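Local structure of actin depolymerization factor 2 (Plasmodium berghei, 2XFA) at residues 8-13 with 111-116; 14-19 with 32-37; 40-45 with 72-77; 96-101 with 105-110; 128-133 with 139-144. The protein probably binds actin and promotes the turnover of actin filaments in the malaria parasite, as other members of the ADF/cofilin family do. All blocks are in the same frame, centred on the assembly; numbering follows the deposited sequence.

Interaction 1: 8-13 with 111-116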
# COMPACT_ATOMS: atom_id res chain seq x y z
N SER A 8 -8.47 -14.97 11.62
CA SER A 8 -7.55 -14.57 12.69
C SER A 8 -7.99 -13.26 13.34
O SER A 8 -8.87 -12.57 12.84
CB SER A 8 -6.10 -14.49 12.18
OG SER A 8 -5.50 -15.77 12.14
N GLY A 9 -7.36 -12.93 14.47
CA GLY A 9 -7.92 -11.93 15.36
C GLY A 9 -7.32 -10.53 15.39
O GLY A 9 -6.80 -10.11 16.42
N VAL A 10 -7.41 -9.81 14.27
CA VAL A 10 -6.99 -8.41 14.26
C VAL A 10 -8.13 -7.48 13.80
O VAL A 10 -8.96 -7.86 12.98
CB VAL A 10 -5.70 -8.20 13.42
CG1 VAL A 10 -5.25 -9.50 12.77
CG2 VAL A 10 -5.89 -7.11 12.37
N ASN A 11 -8.19 -6.28 14.39
CA ASN A 11 -9.15 -5.25 14.00
C ASN A 11 -8.46 -4.03 13.40
O ASN A 11 -7.22 -3.93 13.39
CB ASN A 11 -10.00 -4.82 15.20
CG ASN A 11 -9.32 -3.78 16.07
OD1 ASN A 11 -8.10 -3.63 16.04
ND2 ASN A 11 -10.10 -3.04 16.85
N VAL A 12 -9.27 -3.09 12.91
CA VAL A 12 -8.76 -1.95 12.15
C VAL A 12 -8.97 -0.62 12.88
O VAL A 12 -10.10 -0.22 13.15
CB VAL A 12 -9.45 -1.85 10.77
CG1 VAL A 12 -8.76 -0.80 9.90
CG2 VAL A 12 -9.47 -3.20 10.08
N SER A 13 -7.87 0.07 13.17
CA SER A 13 -7.92 1.37 13.85
C SER A 13 -8.56 2.45 12.99
O SER A 13 -8.34 2.51 11.79
CB SER A 13 -6.51 1.82 14.23
OG SER A 13 -6.55 3.09 14.86
N ALA A 111 -2.20 -11.75 5.39
CA ALA A 111 -3.07 -12.20 4.33
C ALA A 111 -4.49 -12.38 4.86
O ALA A 111 -5.44 -12.01 4.19
CB ALA A 111 -2.56 -13.51 3.73
N ALA A 112 -4.62 -12.93 6.06
CA ALA A 112 -5.94 -13.24 6.58
C ALA A 112 -6.68 -11.99 7.03
O ALA A 112 -7.88 -12.03 7.22
CB ALA A 112 -5.86 -14.26 7.71
N SER A 113 -5.94 -10.89 7.19
CA SER A 113 -6.47 -9.61 7.66
C SER A 113 -6.67 -8.62 6.52
O SER A 113 -7.37 -7.61 6.68
CB SER A 113 -5.49 -8.97 8.66
OG SER A 113 -5.33 -9.77 9.83
N LYS A 114 -6.03 -8.87 5.39
CA LYS A 114 -6.06 -7.94 4.27
C LYS A 114 -7.50 -7.48 3.97
O LYS A 114 -7.79 -6.28 3.87
CB LYS A 114 -5.42 -8.61 3.05
CG LYS A 114 -5.41 -7.80 1.77
CD LYS A 114 -4.77 -8.65 0.66
CE LYS A 114 -5.30 -8.32 -0.74
NZ LYS A 114 -4.34 -7.54 -1.59
N GLU A 115 -8.41 -8.45 3.84
CA GLU A 115 -9.83 -8.15 3.55
C GLU A 115 -10.48 -7.18 4.54
O GLU A 115 -11.31 -6.34 4.16
CB GLU A 115 -10.67 -9.44 3.52
CG GLU A 115 -10.18 -10.54 2.57
CD GLU A 115 -9.19 -11.51 3.23
OE1 GLU A 115 -9.63 -12.58 3.71
OE2 GLU A 115 -7.98 -11.19 3.26
N SER A 116 -10.12 -7.32 5.81
CA SER A 116 -10.67 -6.47 6.86
C SER A 116 -10.31 -5.03 6.59
O SER A 116 -11.07 -4.13 6.85
CB SER A 116 -10.11 -6.89 8.23
OG SER A 116 -10.39 -8.25 8.51
O HOH W 1 -7.41 -11.13 11.23
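Ser113 carries its OG anti to the carbonyl carbon (chi1 -63°), a setting that places the hydroxyl beside the backbone N, where it is hydrogen-bonded to Leu109 O of its own helix and still borders the methyls of Val10. The Val10 torsion is unusual: with chi1 at 3°, CG1 is almost eclipsed with the backbone N, and the resulting 3.0 Å between Val10 CG1 and Ser113 OG is so short that the placing of both methyls is doubtful. One helical turn on, Val12 reaches the backbone of Ser116, its CG2 lying 3.7 Å from Ser116 O. At the other end Ser8 CB only grazes Ala112 CB, 4.5 Å away.

No direct hydrogen bond joins the segments; a water does so instead. It donates to Ser113 OG at 2.9 Å and forms weak bonds with Ser8 O and Val10 N. The bond to Leu109 O pins the direction of the same hydroxyl.

The N-terminal segment thus runs along the long helix, which in ADF/cofilin proteins contributes to the actin-binding surface. Strand 11-12 pairs with strand 41-48 through backbone bonds of Asn11 and Ser13, while Lys114, farther round the helix, is hydrogen-bonded to Ser127 and touches Phe94 and Phe96 of strand 89-97.

Interaction 2: 14-19 with 32-37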
# COMPACT_ATOMS: atom_id res chain seq x y z
N ASP A 14 -9.35 3.31 13.63
CA ASP A 14 -10.10 4.35 12.93
C ASP A 14 -9.23 5.42 12.26
O ASP A 14 -9.65 6.02 11.27
CB ASP A 14 -11.11 5.00 13.88
CG ASP A 14 -12.02 3.97 14.53
OD1 ASP A 14 -12.99 3.54 13.87
OD2 ASP A 14 -11.75 3.59 15.69
N GLU A 15 -8.04 5.66 12.80
CA GLU A 15 -7.08 6.54 12.13
C GLU A 15 -6.78 6.02 10.71
O GLU A 15 -6.44 6.80 9.82
CB GLU A 15 -5.77 6.63 12.93
CG GLU A 15 -5.39 8.05 13.37
CD GLU A 15 -4.31 8.71 12.50
OE1 GLU A 15 -4.58 9.80 11.94
OE2 GLU A 15 -3.19 8.15 12.38
N CYS A 16 -6.91 4.71 10.52
CA CYS A 16 -6.60 4.10 9.23
C CYS A 16 -7.45 4.71 8.14
O CYS A 16 -6.93 5.20 7.13
CB CYS A 16 -6.83 2.60 9.27
SG CYS A 16 -5.52 1.70 10.12
N ILE A 17 -8.76 4.69 8.36
CA ILE A 17 -9.70 5.23 7.39
C ILE A 17 -9.62 6.75 7.36
O ILE A 17 -9.78 7.37 6.31
CB ILE A 17 -11.16 4.75 7.66
CG1 ILE A 17 -11.21 3.23 7.85
CG2 ILE A 17 -12.07 5.15 6.51
CD1 ILE A 17 -10.81 2.78 9.24
N TYR A 18 -9.36 7.35 8.52
CA TYR A 18 -9.17 8.79 8.60
C TYR A 18 -8.14 9.22 7.56
O TYR A 18 -8.40 10.11 6.76
CB TYR A 18 -8.69 9.20 9.99
CG TYR A 18 -8.27 10.65 10.12
CD1 TYR A 18 -9.20 11.68 10.02
CD2 TYR A 18 -6.94 11.00 10.38
CE1 TYR A 18 -8.83 13.01 10.14
CE2 TYR A 18 -6.56 12.33 10.51
CZ TYR A 18 -7.51 13.33 10.39
OH TYR A 18 -7.15 14.65 10.51
N GLU A 19 -6.97 8.59 7.58
CA GLU A 19 -5.88 9.00 6.70
C GLU A 19 -6.14 8.66 5.24
O GLU A 19 -5.82 9.44 4.34
CB GLU A 19 -4.54 8.39 7.14
CG GLU A 19 -4.06 8.89 8.51
CD GLU A 19 -3.80 10.40 8.56
OE1 GLU A 19 -3.88 11.07 7.50
OE2 GLU A 19 -3.51 10.91 9.67
N ILE A 32 0.23 5.91 2.11
CA ILE A 32 0.11 5.55 3.51
C ILE A 32 0.62 4.14 3.55
O ILE A 32 0.32 3.38 2.64
CB ILE A 32 -1.33 5.52 3.99
CG1 ILE A 32 -2.00 6.87 3.74
CG2 ILE A 32 -1.38 5.16 5.46
CD1 ILE A 32 -3.53 6.77 3.67
N ILE A 33 1.42 3.82 4.57
CA ILE A 33 1.81 2.44 4.82
C ILE A 33 1.19 2.05 6.16
O ILE A 33 1.26 2.81 7.11
CB ILE A 33 3.35 2.29 4.83
CG1 ILE A 33 3.90 2.59 3.43
CG2 ILE A 33 3.75 0.88 5.20
CD1 ILE A 33 5.37 2.66 3.36
N TYR A 34 0.54 0.89 6.21
CA TYR A 34 -0.13 0.41 7.42
C TYR A 34 0.57 -0.83 7.89
O TYR A 34 1.15 -1.56 7.08
CB TYR A 34 -1.57 -0.04 7.09
CG TYR A 34 -2.47 1.03 6.59
CD1 TYR A 34 -3.15 1.85 7.47
CD2 TYR A 34 -2.67 1.22 5.23
CE1 TYR A 34 -4.00 2.83 7.02
CE2 TYR A 34 -3.50 2.20 4.76
CZ TYR A 34 -4.17 3.00 5.67
OH TYR A 34 -5.02 3.98 5.22
N LYS A 35 0.45 -1.14 9.18
CA LYS A 35 1.02 -2.37 9.67
C LYS A 35 0.15 -2.95 10.76
O LYS A 35 -0.74 -2.29 11.29
CB LYS A 35 2.41 -2.10 10.25
CG LYS A 35 2.34 -1.28 11.52
CD LYS A 35 3.71 -0.74 11.95
CE LYS A 35 3.84 -0.80 13.47
NZ LYS A 35 4.29 0.50 14.06
N ILE A 36 0.37 -4.21 11.08
CA ILE A 36 -0.31 -4.79 12.24
C ILE A 36 0.56 -4.61 13.46
O ILE A 36 1.67 -5.13 13.53
CB ILE A 36 -0.67 -6.26 12.01
CG1 ILE A 36 -1.58 -6.36 10.77
CG2 ILE A 36 -1.37 -6.83 13.25
CD1 ILE A 36 -1.77 -7.77 10.24
N GLU A 37 0.07 -3.84 14.41
CA GLU A 37 0.79 -3.61 15.65
C GLU A 37 0.38 -4.63 16.70
O GLU A 37 -0.80 -4.92 16.89
CB GLU A 37 0.53 -2.20 16.17
CG GLU A 37 1.59 -1.72 17.14
CD GLU A 37 1.28 -0.36 17.73
OE1 GLU A 37 0.09 -0.09 18.01
OE2 GLU A 37 2.23 0.44 17.90
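In the ADF-homology fold, helices cover both faces of a central mixed sheet, and here helix 14-24 is seated on strand 31-37 through a buried tyrosine. The Tyr34 hydroxyl donates to the main-chain oxygen of the helix, OH to Cys16 O 3.0 Å. Cys16 O lies in the plane of the ring, at its edge, whereas the hydroxyl approaches 39° above the carbonyl plane.

The Cys16 side chain touches the same ring: its SG stands 3.6 Å from Tyr34 CD1 and 4.6 Å from the ring centroid, an oblique sulfur-aromatic contact. Ile32 CG2 packs over one face of the Tyr34 ring, toward the rim. The other branch of Ile32 extends to the helix, where its CD1 meets Glu19 O at 3.6 Å and Glu19 CB at 4.0 Å. Beyond CB, Glu19 bends at chi2 (-62°), and its carboxylate turns away from the strand to a hydrogen bond with Asn29.

Tyr34 therefore combines an apolar ring environment with a single directional bond across the contact. This bond gives the buried phenol hydroxyl an acceptor, limits rotation of its O-H, and probably keeps the group neutral.

Interaction 3: 40-45 with 72-77; sequences EKIVVD and CRYIIA
Asp45 and Arg73 pair through one oxygen and one nitrogen: Arg73 NE donates to Asp45 OD2 at 3.2 Å, with an N-H...O angle of 160°. The partner lies near the guanidinium plane, but the carboxylate is met from above its own plane, and the two planes stand 77° apart; this salt bridge is therefore not a flat, two-pronged one. Water 2 closes the other side, donating to Asp45 OD1 at 2.7 Å and accepting from Arg73 NH2 at 3.2 Å. Arg73 NH1 turns back to Cys72 O (2.9 Å), while NH2 has a further salt bridge to Glu71. All three guanidinium nitrogens thus have partners, as do both oxygens of Asp45.

On the other face of the sheet, Ile42 CD1 touches Tyr74 CE2 at 3.7 Å; the Tyr74 hydroxyl is hydrogen-bonded to Tyr110 O. Strand 31-37 runs between strands 41-48 and 73-81, so both contacts span it: Lys35 touches Asp45 and Arg73, and helix 104-118 packs against Tyr74.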
# COMPACT_ATOMS: atom_id res chain seq x y z
N GLU A 40 -2.64 -7.42 16.55
CA GLU A 40 -4.08 -7.34 16.76
C GLU A 40 -4.76 -6.04 16.33
O GLU A 40 -5.97 -5.89 16.48
CB GLU A 40 -4.43 -7.67 18.23
CG GLU A 40 -5.92 -7.91 18.49
CD GLU A 40 -6.21 -8.60 19.82
OE1 GLU A 40 -5.25 -8.92 20.56
OE2 GLU A 40 -7.40 -8.81 20.14
N LYS A 41 -4.00 -5.10 15.79
CA LYS A 41 -4.59 -3.82 15.42
C LYS A 41 -3.89 -3.30 14.18
O LYS A 41 -2.68 -3.15 14.20
CB LYS A 41 -4.40 -2.84 16.56
CG LYS A 41 -5.43 -1.73 16.65
CD LYS A 41 -5.02 -0.74 17.74
CE LYS A 41 -6.22 0.01 18.28
NZ LYS A 41 -6.99 0.69 17.20
N ILE A 42 -4.63 -3.02 13.11
CA ILE A 42 -3.98 -2.45 11.93
C ILE A 42 -3.82 -0.97 12.18
O ILE A 42 -4.78 -0.31 12.57
CB ILE A 42 -4.75 -2.73 10.64
CG1 ILE A 42 -4.85 -4.25 10.43
CG2 ILE A 42 -4.08 -2.02 9.44
CD1 ILE A 42 -5.45 -4.67 9.13
N VAL A 43 -2.60 -0.46 12.03
CA VAL A 43 -2.31 0.94 12.33
C VAL A 43 -1.49 1.63 11.21
O VAL A 43 -0.89 0.97 10.38
CB VAL A 43 -1.59 1.05 13.69
CG1 VAL A 43 -0.17 0.53 13.58
CG2 VAL A 43 -1.57 2.48 14.18
N VAL A 44 -1.49 2.96 11.20
CA VAL A 44 -0.68 3.75 10.28
C VAL A 44 0.80 3.67 10.66
O VAL A 44 1.18 3.98 11.79
CB VAL A 44 -1.10 5.22 10.31
CG1 VAL A 44 -0.14 6.06 9.48
CG2 VAL A 44 -2.51 5.38 9.82
N ASP A 45 1.64 3.25 9.72
CA ASP A 45 3.06 3.16 9.98
C ASP A 45 3.79 4.41 9.45
O ASP A 45 4.63 4.98 10.13
CB ASP A 45 3.61 1.90 9.32
CG ASP A 45 5.13 1.81 9.41
OD1 ASP A 45 5.71 2.38 10.37
OD2 ASP A 45 5.74 1.16 8.52
N CYS A 72 5.86 -7.78 6.40
CA CYS A 72 4.68 -7.44 5.60
C CYS A 72 4.13 -6.04 5.88
O CYS A 72 4.16 -5.56 7.01
CB CYS A 72 3.59 -8.48 5.84
SG CYS A 72 4.12 -10.14 5.45
N ARG A 73 3.64 -5.39 4.82
CA ARG A 73 2.95 -4.11 4.93
C ARG A 73 1.74 -4.03 3.98
O ARG A 73 1.68 -4.72 2.99
CB ARG A 73 3.89 -2.95 4.61
CG ARG A 73 5.01 -2.71 5.68
CD ARG A 73 4.40 -2.47 7.05
NE ARG A 73 5.38 -2.02 8.05
CZ ARG A 73 5.92 -2.81 8.97
NH1 ARG A 73 5.58 -4.09 9.02
NH2 ARG A 73 6.80 -2.31 9.85
N TYR A 74 0.78 -3.16 4.31
CA TYR A 74 -0.22 -2.75 3.32
C TYR A 74 0.15 -1.34 2.92
O TYR A 74 0.46 -0.50 3.77
CB TYR A 74 -1.62 -2.71 3.94
CG TYR A 74 -2.04 -3.97 4.61
CD1 TYR A 74 -2.11 -5.15 3.90
CD2 TYR A 74 -2.36 -3.99 5.95
CE1 TYR A 74 -2.53 -6.32 4.51
CE2 TYR A 74 -2.77 -5.14 6.57
CZ TYR A 74 -2.85 -6.30 5.84
OH TYR A 74 -3.26 -7.46 6.43
N ILE A 75 0.13 -1.08 1.64
CA ILE A 75 0.39 0.27 1.19
C ILE A 75 -0.79 0.77 0.35
O ILE A 75 -1.29 0.06 -0.53
CB ILE A 75 1.69 0.31 0.33
CG1 ILE A 75 2.87 -0.31 1.11
CG2 ILE A 75 2.01 1.72 -0.12
CD1 ILE A 75 3.30 -1.65 0.53
N ILE A 76 -1.25 1.98 0.66
CA ILE A 76 -2.15 2.68 -0.23
C ILE A 76 -1.40 3.86 -0.85
O ILE A 76 -0.81 4.67 -0.13
CB ILE A 76 -3.42 3.16 0.52
CG1 ILE A 76 -4.18 1.95 1.08
CG2 ILE A 76 -4.33 3.95 -0.42
CD1 ILE A 76 -5.35 2.32 1.95
N ALA A 77 -1.43 3.96 -2.18
CA ALA A 77 -0.71 4.98 -2.91
C ALA A 77 -1.59 5.63 -3.97
O ALA A 77 -2.26 4.95 -4.73
CB ALA A 77 0.49 4.38 -3.59
O HOH W 2 7.52 0.57 11.16

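Interaction 4: 96-101 with 105-110; sequences FWSPGL and KEKMLY
Phe96 meets Tyr110 in the close-packed half of this contact, where CE1 and CZ of the Phe96 ring both lie against Tyr110 CB, CE1 at 3.6 Å. Ser98 CB, two residues on, lies over one face of the Phe96 ring, offset toward its rim. The Tyr110 ring itself leads away, its hydroxyl hydrogen-bonded to Ile36 N.

Strand 89-97, helix 104-118 and strand 126-130 form a beta-alpha-beta unit, and residues 98-101 belong to the connection that turns from the first strand into the helix.

On the more open side the contact rests on one long side chain, that of Lys107, which lies along the loop. Lys107 bends at chi3 (109°) and chi4 (55°) to bring its ammonium group back onto the loop, where NZ donates to Ser98 OG at 2.9 Å and to Pro99 O at 2.9 Å. The second bond comes from far above the carbonyl plane, 74° out of it, so it is poorly directed and probably largely electrostatic. Beyond it, at the loose end, the exposed Gly100 offers little more than its backbone, with N 4.1 Å from Lys107 NZ.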
# COMPACT_ATOMS: atom_id res chain seq x y z
N PHE A 96 -0.33 -5.12 -1.21
CA PHE A 96 -0.01 -5.98 -0.10
C PHE A 96 1.42 -6.49 -0.33
O PHE A 96 1.67 -7.34 -1.20
CB PHE A 96 -1.01 -7.13 0.01
CG PHE A 96 -0.67 -8.17 1.05
CD1 PHE A 96 0.12 -7.85 2.16
CD2 PHE A 96 -1.14 -9.47 0.92
CE1 PHE A 96 0.42 -8.82 3.10
CE2 PHE A 96 -0.84 -10.44 1.86
CZ PHE A 96 -0.07 -10.13 2.95
N TRP A 97 2.34 -5.92 0.44
CA TRP A 97 3.75 -6.33 0.43
C TRP A 97 3.93 -7.49 1.37
O TRP A 97 3.72 -7.37 2.59
CB TRP A 97 4.60 -5.17 0.90
CG TRP A 97 6.08 -5.48 1.11
CD1 TRP A 97 6.79 -5.27 2.27
CD2 TRP A 97 7.02 -6.01 0.17
NE1 TRP A 97 8.12 -5.63 2.09
CE2 TRP A 97 8.29 -6.10 0.82
CE3 TRP A 97 6.93 -6.41 -1.17
CZ2 TRP A 97 9.45 -6.58 0.18
CZ3 TRP A 97 8.07 -6.90 -1.80
CH2 TRP A 97 9.31 -6.98 -1.12
N SER A 98 4.27 -8.64 0.80
CA SER A 98 4.43 -9.85 1.56
C SER A 98 5.69 -10.59 1.14
O SER A 98 5.62 -11.51 0.32
CB SER A 98 3.19 -10.75 1.36
OG SER A 98 3.25 -11.89 2.20
N PRO A 99 6.85 -10.21 1.70
CA PRO A 99 8.13 -10.79 1.26
C PRO A 99 8.37 -12.17 1.84
O PRO A 99 7.81 -12.54 2.88
CB PRO A 99 9.19 -9.80 1.79
CG PRO A 99 8.59 -9.19 2.98
CD PRO A 99 7.03 -9.18 2.74
N GLY A 100 9.23 -12.92 1.17
CA GLY A 100 9.51 -14.30 1.53
C GLY A 100 10.18 -14.49 2.87
O GLY A 100 9.99 -15.53 3.51
N LEU A 101 10.97 -13.50 3.32
CA LEU A 101 11.72 -13.64 4.57
C LEU A 101 10.94 -13.19 5.79
O LEU A 101 11.47 -13.17 6.90
CB LEU A 101 13.07 -12.91 4.49
CG LEU A 101 14.09 -13.66 3.65
CD1 LEU A 101 15.43 -12.91 3.61
CD2 LEU A 101 14.26 -15.08 4.23
N LYS A 105 4.01 -16.84 10.76
CA LYS A 105 3.04 -16.29 11.70
C LYS A 105 2.50 -14.94 11.22
O LYS A 105 1.32 -14.61 11.38
CB LYS A 105 3.70 -16.13 13.07
CG LYS A 105 4.95 -16.99 13.28
CD LYS A 105 4.59 -18.46 13.54
CE LYS A 105 4.27 -19.23 12.25
NZ LYS A 105 3.20 -20.26 12.41
N GLU A 106 3.39 -14.17 10.59
CA GLU A 106 3.10 -12.82 10.11
C GLU A 106 2.50 -12.87 8.71
O GLU A 106 1.46 -12.26 8.44
CB GLU A 106 4.39 -11.99 10.12
CG GLU A 106 4.18 -10.48 10.02
CD GLU A 106 5.47 -9.71 9.74
OE1 GLU A 106 6.52 -10.00 10.39
OE2 GLU A 106 5.43 -8.81 8.88
N LYS A 107 3.14 -13.60 7.80
CA LYS A 107 2.57 -13.77 6.47
C LYS A 107 1.08 -14.16 6.51
O LYS A 107 0.24 -13.50 5.92
CB LYS A 107 3.36 -14.79 5.64
CG LYS A 107 4.51 -14.19 4.86
CD LYS A 107 5.33 -15.24 4.14
CE LYS A 107 5.11 -15.17 2.64
NZ LYS A 107 5.38 -13.82 2.06
N MET A 108 0.75 -15.23 7.23
CA MET A 108 -0.64 -15.68 7.30
C MET A 108 -1.56 -14.62 7.90
O MET A 108 -2.60 -14.31 7.34
CB MET A 108 -0.76 -17.03 8.01
CG MET A 108 -0.16 -18.17 7.20
SD MET A 108 -0.31 -19.81 7.96
CE MET A 108 -1.94 -20.33 7.43
N LEU A 109 -1.16 -14.02 9.02
CA LEU A 109 -1.95 -12.97 9.65
C LEU A 109 -2.23 -11.77 8.73
O LEU A 109 -3.34 -11.27 8.67
CB LEU A 109 -1.28 -12.49 10.92
CG LEU A 109 -2.27 -11.76 11.83
CD1 LEU A 109 -3.06 -12.78 12.66
CD2 LEU A 109 -1.55 -10.77 12.73
N TYR A 110 -1.21 -11.30 8.03
CA TYR A 110 -1.42 -10.19 7.10
C TYR A 110 -2.40 -10.58 5.97
O TYR A 110 -3.30 -9.82 5.64
CB TYR A 110 -0.10 -9.70 6.52
CG TYR A 110 0.55 -8.63 7.35
CD1 TYR A 110 1.40 -8.95 8.40
CD2 TYR A 110 0.31 -7.30 7.10
CE1 TYR A 110 2.02 -7.94 9.15
CE2 TYR A 110 0.92 -6.30 7.83
CZ TYR A 110 1.77 -6.63 8.85
OH TYR A 110 2.35 -5.63 9.57

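Interaction 5: 128-133 with 139-144; sequences LEITCD and EELKAI
Leu128 and Leu141 meet methyl to methyl at one end of the contact, CD1 to CD2 3.5 Å, slightly tighter than usual for two carbons, with the side chains crossing at about a right angle. The other methyl of Leu128 slides past Ile144, CD2 to CG2 3.6 Å. Ile130 inserts its CD1 against Leu141, 3.7 Å from CG, and its branch methyl CG2 lies 3.5 Å from Glu140 OE2.

The carboxylate of Glu140 borders this apolar patch, resting against Cys132, whose CB is 3.4 Å from Glu140 OE1. Water 3 ties the acid to the loop by donating to Glu140 OE2 and accepting from Thr131 N at 2.9 Å; the backbone amide just beyond the strand is thus satisfied through the water.

Further out, backbone bonds of Leu128 and Ile130 to strand 89-97 set the row of side chains, and Thr131 OG1 is hydrogen-bonded to Ser98 O. A salt bridge from Lys142 to Asp57 ties helix 137-146 to helix 56-65. The axes of 128-130 and 139-144 come within 10.1 Å and run roughly antiparallel, at 152°: a C-terminal helix laid back on the edge strand of the sheet, as in the ADF-homology fold.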
# COMPACT_ATOMS: atom_id res chain seq x y z
N LEU A 128 -3.14 -5.13 -5.34
CA LEU A 128 -1.99 -5.90 -5.81
C LEU A 128 -1.36 -6.68 -4.67
O LEU A 128 -1.33 -6.23 -3.55
CB LEU A 128 -0.90 -4.97 -6.35
CG LEU A 128 -1.26 -3.96 -7.44
CD1 LEU A 128 -0.08 -3.10 -7.81
CD2 LEU A 128 -1.75 -4.74 -8.63
N GLU A 129 -0.82 -7.84 -4.98
CA GLU A 129 0.00 -8.56 -4.03
C GLU A 129 1.38 -8.73 -4.66
O GLU A 129 1.49 -9.22 -5.80
CB GLU A 129 -0.62 -9.91 -3.67
CG GLU A 129 0.17 -10.69 -2.60
CD GLU A 129 -0.44 -12.07 -2.32
OE1 GLU A 129 -1.66 -12.14 -2.04
OE2 GLU A 129 0.30 -13.07 -2.39
N ILE A 130 2.39 -8.31 -3.91
CA ILE A 130 3.80 -8.43 -4.31
C ILE A 130 4.59 -9.22 -3.25
O ILE A 130 4.62 -8.87 -2.08
CB ILE A 130 4.44 -7.05 -4.49
CG1 ILE A 130 3.69 -6.25 -5.54
CG2 ILE A 130 5.91 -7.20 -4.89
CD1 ILE A 130 4.33 -4.90 -5.84
N THR A 131 5.26 -10.27 -3.70
CA THR A 131 5.92 -11.18 -2.79
C THR A 131 7.38 -11.42 -3.23
O THR A 131 8.04 -12.35 -2.77
CB THR A 131 5.16 -12.51 -2.80
OG1 THR A 131 5.73 -13.41 -1.84
CG2 THR A 131 5.19 -13.13 -4.20
N CYS A 132 7.88 -10.59 -4.14
CA CYS A 132 9.23 -10.78 -4.65
C CYS A 132 10.26 -10.40 -3.58
O CYS A 132 9.90 -10.17 -2.42
CB CYS A 132 9.44 -9.96 -5.94
SG CYS A 132 9.11 -8.19 -5.73
N ASP A 133 11.54 -10.38 -3.95
CA ASP A 133 12.57 -9.85 -3.05
C ASP A 133 12.53 -8.33 -3.10
O ASP A 133 12.20 -7.73 -4.15
CB ASP A 133 13.98 -10.34 -3.46
CG ASP A 133 15.04 -9.99 -2.41
OD1 ASP A 133 15.65 -8.91 -2.51
OD2 ASP A 133 15.21 -10.77 -1.45
N GLU A 139 10.96 -2.64 -9.72
CA GLU A 139 10.74 -3.02 -11.12
C GLU A 139 9.43 -3.78 -11.30
O GLU A 139 8.72 -3.62 -12.29
CB GLU A 139 11.91 -3.86 -11.64
CG GLU A 139 11.66 -4.37 -13.05
CD GLU A 139 12.93 -4.83 -13.77
OE1 GLU A 139 13.84 -5.38 -13.09
OE2 GLU A 139 13.01 -4.66 -15.01
N GLU A 140 9.09 -4.61 -10.33
CA GLU A 140 7.90 -5.41 -10.43
C GLU A 140 6.65 -4.53 -10.35
O GLU A 140 5.74 -4.65 -11.15
CB GLU A 140 7.88 -6.49 -9.34
CG GLU A 140 7.17 -7.75 -9.79
CD GLU A 140 7.33 -8.91 -8.82
OE1 GLU A 140 8.21 -9.79 -9.07
OE2 GLU A 140 6.57 -8.96 -7.83
N LEU A 141 6.60 -3.64 -9.36
CA LEU A 141 5.43 -2.78 -9.24
C LEU A 141 5.24 -1.97 -10.52
O LEU A 141 4.12 -1.83 -11.00
CB LEU A 141 5.55 -1.83 -8.07
CG LEU A 141 4.43 -1.47 -7.09
CD1 LEU A 141 4.69 -0.07 -6.54
CD2 LEU A 141 3.03 -1.60 -7.64
N LYS A 142 6.33 -1.41 -11.05
CA LYS A 142 6.24 -0.64 -12.29
C LYS A 142 5.68 -1.50 -13.43
O LYS A 142 4.74 -1.09 -14.12
CB LYS A 142 7.60 -0.01 -12.64
CG LYS A 142 7.53 1.00 -13.78
CD LYS A 142 8.84 1.79 -13.89
CE LYS A 142 8.92 2.61 -15.18
NZ LYS A 142 7.74 3.51 -15.36
N ALA A 143 6.23 -2.70 -13.59
CA ALA A 143 5.80 -3.63 -14.63
C ALA A 143 4.32 -3.92 -14.49
O ALA A 143 3.58 -3.87 -15.45
CB ALA A 143 6.60 -4.94 -14.54
N ILE A 144 3.89 -4.20 -13.27
CA ILE A 144 2.47 -4.44 -13.04
C ILE A 144 1.66 -3.21 -13.42
O ILE A 144 0.76 -3.26 -14.25
CB ILE A 144 2.22 -4.78 -11.59
CG1 ILE A 144 2.62 -6.23 -11.32
CG2 ILE A 144 0.76 -4.56 -11.25
CD1 ILE A 144 2.80 -6.53 -9.82
O HOH W 3 5.74 -10.90 -6.50

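How the interactions relate
All five contacts are built around one mixed sheet, ordered 11-12, 41-48, 31-37, 73-81, 89-97, 126-130. Interactions 2 to 5 follow one another along the chain; interaction 1 brackets 2, 3 and 4 by bringing the N-terminal segment to helix 104-118, which it shares with interaction 4. Interactions 2 and 3 are closest, with centres 5 Å apart, and their strands are hydrogen-bonded, as at Ile33 O and Asp45 N. Tyr110 connects interaction 4 to both, bonding to Ile36 and Tyr74. Interaction 5 lies about 22 Å (centres) from interactions 1 and 2, at the far edge. Helix 104-118, which in relatives takes part in binding actin and probably does so here, is thus tied to several strands.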